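Local coordinates for protein CHAD domain (Ricinus communis, PDB 6QV5) that probably binds inorganic polyphosphate through an all-helical domain built from four-helix bundles, and also carries a zinc ion, at residues 200-203 and 204-207; 210-213 and 214-218; 267-270 and 271-274. All coordinates share one frame; numbering follows the deposited sequence.

Interaction 1 (200-203 and 204-207)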
loop_
_atom_site.group_PDB
_atom_site.type_symbol
_atom_site.label_atom_id
_atom_site.label_comp_id
_atom_site.label_asym_id
_atom_site.label_seq_id
_atom_site.Cartn_x
_atom_site.Cartn_y
_atom_site.Cartn_z
ATOM N N SER A 200 2.996 -16.033 -6.630
ATOM C CA SER A 200 1.682 -16.402 -6.099
ATOM C C SER A 200 1.383 -15.719 -4.762
ATOM O O SER A 200 0.249 -15.287 -4.548
ATOM C CB SER A 200 1.559 -17.917 -5.969
ATOM O OG SER A 200 1.684 -18.548 -7.233
ATOM N N ALA A 201 2.397 -15.620 -3.870
ATOM C CA ALA A 201 2.282 -14.984 -2.553
ATOM C C ALA A 201 2.047 -13.475 -2.668
ATOM O O ALA A 201 1.278 -12.919 -1.881
ATOM C CB ALA A 201 3.524 -15.262 -1.721
ATOM N N HIS A 202 2.700 -12.823 -3.656
ATOM C CA HIS A 202 2.573 -11.390 -3.944
ATOM C C HIS A 202 1.176 -11.078 -4.495
ATOM O O HIS A 202 0.590 -10.064 -4.113
ATOM C CB HIS A 202 3.685 -10.931 -4.911
ATOM C CG HIS A 202 3.400 -9.647 -5.629
ATOM N ND1 HIS A 202 3.521 -8.423 -4.996
ATOM C CD2 HIS A 202 3.005 -9.442 -6.907
ATOM C CE1 HIS A 202 3.196 -7.516 -5.904
ATOM N NE2 HIS A 202 2.876 -8.082 -7.068
ATOM N N ARG A 203 0.653 -11.956 -5.383
ATOM C CA ARG A 203 -0.677 -11.834 -5.991
ATOM C C ARG A 203 -1.786 -11.897 -4.939
ATOM O O ARG A 203 -2.752 -11.140 -5.035
ATOM C CB ARG A 203 -0.891 -12.912 -7.064
ATOM C CG ARG A 203 -0.448 -12.483 -8.456
ATOM C CD ARG A 203 -0.777 -13.533 -9.501
ATOM N NE ARG A 203 0.167 -14.651 -9.472
ATOM C CZ ARG A 203 -0.019 -15.812 -10.092
ATOM N NH1 ARG A 203 -1.125 -16.029 -10.795
ATOM N NH2 ARG A 203 0.896 -16.769 -10.010
ATOM N N THR A 204 -1.629 -12.777 -3.928
ATOM C CA THR A 204 -2.574 -12.947 -2.821
ATOM C C THR A 204 -2.560 -11.698 -1.924
ATOM O O THR A 204 -3.635 -11.210 -1.563
ATOM C CB THR A 204 -2.285 -14.257 -2.058
ATOM O OG1 THR A 204 -2.226 -15.339 -2.990
ATOM C CG2 THR A 204 -3.332 -14.567 -0.989
ATOM N N ARG A 205 -1.341 -11.187 -1.593
ATOM C CA ARG A 205 -1.119 -10.004 -0.759
ATOM C C ARG A 205 -1.767 -8.747 -1.371
ATOM O O ARG A 205 -2.362 -7.948 -0.645
ATOM C CB ARG A 205 0.395 -9.813 -0.548
ATOM C CG ARG A 205 0.794 -8.724 0.449
ATOM C CD ARG A 205 2.274 -8.784 0.810
ATOM N NE ARG A 205 3.154 -8.767 -0.363
ATOM C CZ ARG A 205 3.631 -7.666 -0.934
ATOM N NH1 ARG A 205 3.326 -6.469 -0.445
ATOM N NH2 ARG A 205 4.419 -7.751 -1.996
ATOM N N ILE A 206 -1.637 -8.572 -2.705
ATOM C CA ILE A 206 -2.203 -7.403 -3.392
ATOM C C ILE A 206 -3.731 -7.540 -3.533
ATOM O O ILE A 206 -4.431 -6.532 -3.444
ATOM C CB ILE A 206 -1.496 -7.012 -4.724
ATOM C CG1 ILE A 206 -1.612 -8.106 -5.812
ATOM C CG2 ILE A 206 -0.034 -6.610 -4.476
ATOM C CD1 ILE A 206 -1.742 -7.565 -7.243
ATOM N N ALA A 207 -4.244 -8.786 -3.693
ATOM C CA ALA A 207 -5.684 -9.077 -3.771
ATOM C C ALA A 207 -6.340 -8.772 -2.419
ATOM O O ALA A 207 -7.491 -8.334 -2.375
ATOM C CB ALA A 207 -5.911 -10.533 -4.147
#
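Thr204 sits one helical turn beyond Ser200 and holds its carbonyl oxygen twice, as is common for threonine within a helix. From Thr204 CB, which lies 3.7 Å from Ser200 O, the chain forks: OG1 stays beside the backbone N (chi1 -52°) and returns to donate to Ser200 O at 2.9 Å, while CG2 leaves anti to that N. Thr204 N also donates to Ser200 O, at 3.2 Å, and the two donors reach the oxygen from opposite faces of its carbonyl plane. A weak bond ties OG1 to Arg189 O of helix 171-192 as well. On another side of the turn, one of two modelled positions of Arg205 brings its NH2 to the edge of the His202 ring, an approach that remains doubtful. Ile206 CG2 lies 3.6 Å from His202 CE1, and Ile206 CG1 is 3.3 Å from Arg203 O, the acceptor for Ala207 N. Arg189 NH1 also donates to Arg203 O, and Leu241 of helix 224-260 touches Ala201, Thr204 and Arg205. The buried Thr204 hydroxyl thus spends its main bond on its own helix and the weak one on a neighbour, while Ser200 O is gripped by two donors of a single residue.

Interaction 2 (210-213 and 214-218)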
loop_
_atom_site.group_PDB
_atom_site.type_symbol
_atom_site.label_atom_id
_atom_site.label_comp_id
_atom_site.label_asym_id
_atom_site.label_seq_id
_atom_site.Cartn_x
_atom_site.Cartn_y
_atom_site.Cartn_z
ATOM N N ARG A 210 -6.317 -4.771 -2.255
ATOM C CA ARG A 210 -7.362 -4.286 -3.167
ATOM C C ARG A 210 -8.755 -4.478 -2.563
ATOM O O ARG A 210 -9.580 -3.566 -2.638
ATOM C CB ARG A 210 -7.280 -4.995 -4.531
ATOM C CG ARG A 210 -6.172 -4.492 -5.444
ATOM C CD ARG A 210 -6.097 -5.328 -6.706
ATOM N NE ARG A 210 -4.934 -4.987 -7.526
ATOM C CZ ARG A 210 -4.593 -5.616 -8.647
ATOM N NH1 ARG A 210 -5.323 -6.630 -9.095
ATOM N NH2 ARG A 210 -3.519 -5.239 -9.326
ATOM N N GLY A 211 -8.982 -5.647 -1.956
ATOM C CA GLY A 211 -10.237 -6.009 -1.304
ATOM C C GLY A 211 -10.524 -5.195 -0.058
ATOM O O GLY A 211 -11.681 -4.853 0.201
ATOM N N ARG A 212 -9.465 -4.878 0.720
ATOM C CA ARG A 212 -9.550 -4.074 1.941
ATOM C C ARG A 212 -9.900 -2.621 1.599
ATOM O O ARG A 212 -10.783 -2.048 2.238
ATOM C CB ARG A 212 -8.230 -4.139 2.735
ATOM C CG ARG A 212 -8.341 -3.626 4.169
ATOM C CD ARG A 212 -7.017 -3.663 4.910
ATOM N NE ARG A 212 -6.207 -2.469 4.656
ATOM C CZ ARG A 212 -6.241 -1.362 5.393
ATOM N NH1 ARG A 212 -7.055 -1.276 6.439
ATOM N NH2 ARG A 212 -5.467 -0.330 5.087
ATOM N N TYR A 213 -9.222 -2.041 0.582
ATOM C CA TYR A 213 -9.440 -0.661 0.143
ATOM C C TYR A 213 -10.832 -0.440 -0.451
ATOM O O TYR A 213 -11.508 0.510 -0.050
ATOM C CB TYR A 213 -8.336 -0.191 -0.830
ATOM C CG TYR A 213 -6.932 -0.160 -0.259
ATOM C CD1 TYR A 213 -6.707 0.132 1.086
ATOM C CD2 TYR A 213 -5.822 -0.337 -1.080
ATOM C CE1 TYR A 213 -5.416 0.178 1.611
ATOM C CE2 TYR A 213 -4.526 -0.278 -0.568
ATOM C CZ TYR A 213 -4.327 -0.019 0.777
ATOM O OH TYR A 213 -3.051 0.038 1.283
ATOM N N ALA A 214 -11.271 -1.332 -1.370
ATOM C CA ALA A 214 -12.585 -1.270 -2.023
ATOM C C ALA A 214 -13.738 -1.334 -1.021
ATOM O O ALA A 214 -14.721 -0.613 -1.183
ATOM C CB ALA A 214 -12.720 -2.381 -3.048
ATOM N N LEU A 215 -13.599 -2.165 0.026
ATOM C CA LEU A 215 -14.607 -2.300 1.075
ATOM C C LEU A 215 -14.634 -1.068 1.988
ATOM O O LEU A 215 -15.687 -0.743 2.536
ATOM C CB LEU A 215 -14.387 -3.595 1.871
ATOM C CG LEU A 215 -15.607 -4.202 2.570
ATOM C CD1 LEU A 215 -16.703 -4.598 1.572
ATOM C CD2 LEU A 215 -15.204 -5.410 3.376
ATOM N N GLU A 216 -13.487 -0.374 2.131
ATOM C CA GLU A 216 -13.376 0.856 2.919
ATOM C C GLU A 216 -13.973 2.031 2.140
ATOM O O GLU A 216 -14.525 2.948 2.751
ATOM C CB GLU A 216 -11.915 1.147 3.283
ATOM C CG GLU A 216 -11.384 0.322 4.443
ATOM C CD GLU A 216 -9.897 0.456 4.731
ATOM O OE1 GLU A 216 -9.127 0.802 3.805
ATOM O OE2 GLU A 216 -9.503 0.198 5.890
ATOM N N PHE A 217 -13.860 1.999 0.789
ATOM C CA PHE A 217 -14.396 3.022 -0.115
ATOM C C PHE A 217 -15.924 2.999 -0.118
ATOM O O PHE A 217 -16.547 4.054 0.001
ATOM C CB PHE A 217 -13.865 2.835 -1.553
ATOM C CG PHE A 217 -12.381 3.013 -1.780
ATOM C CD1 PHE A 217 -11.657 3.962 -1.064
ATOM C CD2 PHE A 217 -11.720 2.285 -2.762
ATOM C CE1 PHE A 217 -10.290 4.139 -1.292
ATOM C CE2 PHE A 217 -10.352 2.461 -2.986
ATOM C CZ PHE A 217 -9.647 3.389 -2.251
ATOM N N PHE A 218 -16.517 1.797 -0.250
ATOM C CA PHE A 218 -17.965 1.580 -0.268
ATOM C C PHE A 218 -18.440 1.052 1.102
ATOM O O PHE A 218 -19.255 0.130 1.166
ATOM C CB PHE A 218 -18.344 0.613 -1.411
ATOM C CG PHE A 218 -17.931 1.045 -2.800
ATOM C CD1 PHE A 218 -18.721 1.920 -3.539
ATOM C CD2 PHE A 218 -16.773 0.548 -3.386
ATOM C CE1 PHE A 218 -18.351 2.300 -4.832
ATOM C CE2 PHE A 218 -16.398 0.936 -4.675
ATOM C CZ PHE A 218 -17.190 1.809 -5.391
HETATM O O HOH W 1 -9.484 2.532 1.450
#
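Tyr213 O is gripped by several donors in the C-terminal turn of helix 198-217 of the all-helical CHAD fold, just before Phe218 leaves helical geometry. Phe217 N supplies the main i to i+4 bond to Tyr213 O at 2.9 Å; Glu216 N adds a weak i to i+3 bond, and a water donates from 3.2 Å. The same water donates to Glu216 OE1 at 2.9 Å, bridging backbone and carboxylate. Glu216 also pairs with Arg212, one turn back. The arginine chain, bent at chi3 (85°), places Arg212 NH1 2.9 Å from Glu216 OE2, but the carboxylate stands over one face of the guanidinium, the two planes 73° apart, so this salt bridge is electrostatic and not a directed N-H bond. The carboxylate runs beside the Tyr213 ring, Glu216 OE1 meeting its edge in plane, 3.7 Å from Tyr213 CD1. Phe217 and Tyr213 face helix 54-73 through Arg66, while Leu215 packs on Tyr230 and Leu231 of helix 224-260, so this turn is held between neighbouring helices. With its CG anti to the carbonyl carbon (chi1 -65°), Phe217 turns one ring face over the gripped oxygen, and Tyr213 O stands 3.1 Å above the ring plane, offset toward the rim.

Interaction 3 (267-270 and 271-274)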
loop_
_atom_site.group_PDB
_atom_site.type_symbol
_atom_site.label_atom_id
_atom_site.label_comp_id
_atom_site.label_asym_id
_atom_site.label_seq_id
_atom_site.Cartn_x
_atom_site.Cartn_y
_atom_site.Cartn_z
ATOM N N ALA A 267 29.343 -6.351 7.461
ATOM C CA ALA A 267 28.171 -6.125 8.307
ATOM C C ALA A 267 26.883 -6.391 7.521
ATOM O O ALA A 267 25.922 -6.908 8.092
ATOM C CB ALA A 267 28.176 -4.699 8.833
ATOM N N VAL A 268 26.881 -6.048 6.209
ATOM C CA VAL A 268 25.759 -6.246 5.282
ATOM C C VAL A 268 25.495 -7.748 5.106
ATOM O O VAL A 268 24.361 -8.190 5.299
ATOM C CB VAL A 268 25.993 -5.535 3.915
ATOM C CG1 VAL A 268 24.981 -5.990 2.868
ATOM C CG2 VAL A 268 25.964 -4.018 4.060
ATOM N N GLN A 269 26.547 -8.521 4.749
ATOM C CA GLN A 269 26.479 -9.969 4.536
ATOM C C GLN A 269 26.000 -10.725 5.779
ATOM O O GLN A 269 25.290 -11.722 5.639
ATOM C CB GLN A 269 27.817 -10.525 4.015
ATOM C CG GLN A 269 28.122 -10.173 2.555
ATOM C CD GLN A 269 27.311 -10.975 1.567
ATOM O OE1 GLN A 269 26.189 -10.608 1.203
ATOM N NE2 GLN A 269 27.866 -12.084 1.103
ATOM N N PHE A 270 26.348 -10.224 6.989
ATOM C CA PHE A 270 25.918 -10.791 8.268
ATOM C C PHE A 270 24.407 -10.620 8.428
ATOM O O PHE A 270 23.724 -11.570 8.816
ATOM C CB PHE A 270 26.674 -10.148 9.451
ATOM C CG PHE A 270 26.369 -10.775 10.794
ATOM C CD1 PHE A 270 27.092 -11.872 11.247
ATOM C CD2 PHE A 270 25.353 -10.273 11.601
ATOM C CE1 PHE A 270 26.800 -12.460 12.482
ATOM C CE2 PHE A 270 25.057 -10.867 12.832
ATOM C CZ PHE A 270 25.784 -11.953 13.265
ATOM N N ALA A 271 23.895 -9.409 8.121
ATOM C CA ALA A 271 22.476 -9.068 8.183
ATOM C C ALA A 271 21.699 -9.843 7.119
ATOM O O ALA A 271 20.627 -10.365 7.417
ATOM C CB ALA A 271 22.288 -7.571 7.990
ATOM N N ARG A 272 22.264 -9.950 5.895
ATOM C CA ARG A 272 21.673 -10.669 4.763
ATOM C C ARG A 272 21.568 -12.166 5.037
ATOM O O ARG A 272 20.567 -12.778 4.670
ATOM C CB ARG A 272 22.449 -10.404 3.465
ATOM C CG ARG A 272 22.132 -9.051 2.835
ATOM C CD ARG A 272 22.687 -8.909 1.430
ATOM N NE ARG A 272 21.941 -9.717 0.460
ATOM C CZ ARG A 272 22.429 -10.783 -0.165
ATOM N NH1 ARG A 272 23.676 -11.181 0.057
ATOM N NH2 ARG A 272 21.675 -11.458 -1.022
ATOM N N GLY A 273 22.585 -12.725 5.696
ATOM C CA GLY A 273 22.626 -14.128 6.088
ATOM C C GLY A 273 21.549 -14.447 7.104
ATOM O O GLY A 273 20.843 -15.449 6.964
ATOM N N TYR A 274 21.385 -13.551 8.104
ATOM C CA TYR A 274 20.387 -13.637 9.173
ATOM C C TYR A 274 18.963 -13.561 8.617
ATOM O O TYR A 274 18.103 -14.334 9.042
ATOM C CB TYR A 274 20.614 -12.520 10.213
ATOM C CG TYR A 274 19.931 -12.752 11.547
ATOM C CD1 TYR A 274 20.645 -13.229 12.644
ATOM C CD2 TYR A 274 18.582 -12.453 11.726
ATOM C CE1 TYR A 274 20.027 -13.427 13.879
ATOM C CE2 TYR A 274 17.952 -12.656 12.953
ATOM C CZ TYR A 274 18.679 -13.143 14.027
ATOM O OH TYR A 274 18.061 -13.340 15.237
#
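A glutamine-arginine pair three residues apart, Gln269 and Arg272, gives helix 265-281 a local polar contact about 27 Å from the centre of the chain (centre to centre). Arg272 NH1 donates to Gln269 OE1 at 2.8 Å, with an N-H...O angle of 137°. The donor lies in the amide carbonyl plane and the acceptor almost in the guanidinium plane, so the two flat groups, only 6° apart, meet at their edges rather than over their faces. Both side chains point the same way and run side by side. Gln269 folds back at its second torsion (chi2 -75°), which brings OE1 round to the arginine, while the bend of Arg272 at chi3 turns the guanidinium toward the amide. A second bond fixes the arginine: NE donates to Gly251 O of helix 224-260. That leaves the guanidinium tied both to its own helix and to the neighbouring one, and its rotation is restrained accordingly.

Beneath this polar pair, the aliphatic part of Arg272 crosses Val268, with Arg272 CD 4.0 Å from Val268 CG1, and Arg272 CG 3.4 Å from Val268 O. Val268 and Arg272 both touch Leu254 of helix 224-260, whereas Ala267, Val268 and Ala271 all meet Leu125 of helix 122-145. The backbone bonds are regular: Arg272 N donates to Val268 O at 2.8 Å, and Tyr274 N donates to Phe270 O at 3.1 Å. Gly273 N bonds to Gln269 O at 2.9 Å on the more exposed side. Apolar packing of small and branched residues inward, with a polar i to i+3 side-chain pair on the more exposed flank, is the pattern of an amphipathic helix in an all-helical bundle such as this CHAD protein.

In the fold
Followed from the N terminus, the three contacts come in series, and none nests in or crosses another. Each joins two adjoining segments through residues three or four apart, closing a helical turn rather than a long loop. Interactions 1 and 2 share helix 198-217: residues 200-207 occupy its early part and 210-218 its end, with centres about 16 Å apart. Along that length the helix packs on helices 171-192 and 224-260, and helices 54-73 and 26-42 join at its later part. Interaction 3 follows on helix 265-281, its centre about 38 Å from that of interaction 2, on the opposite side of the chain's centre. Helix 224-260 touches all three contacts and so connects helices 198-217 and 265-281.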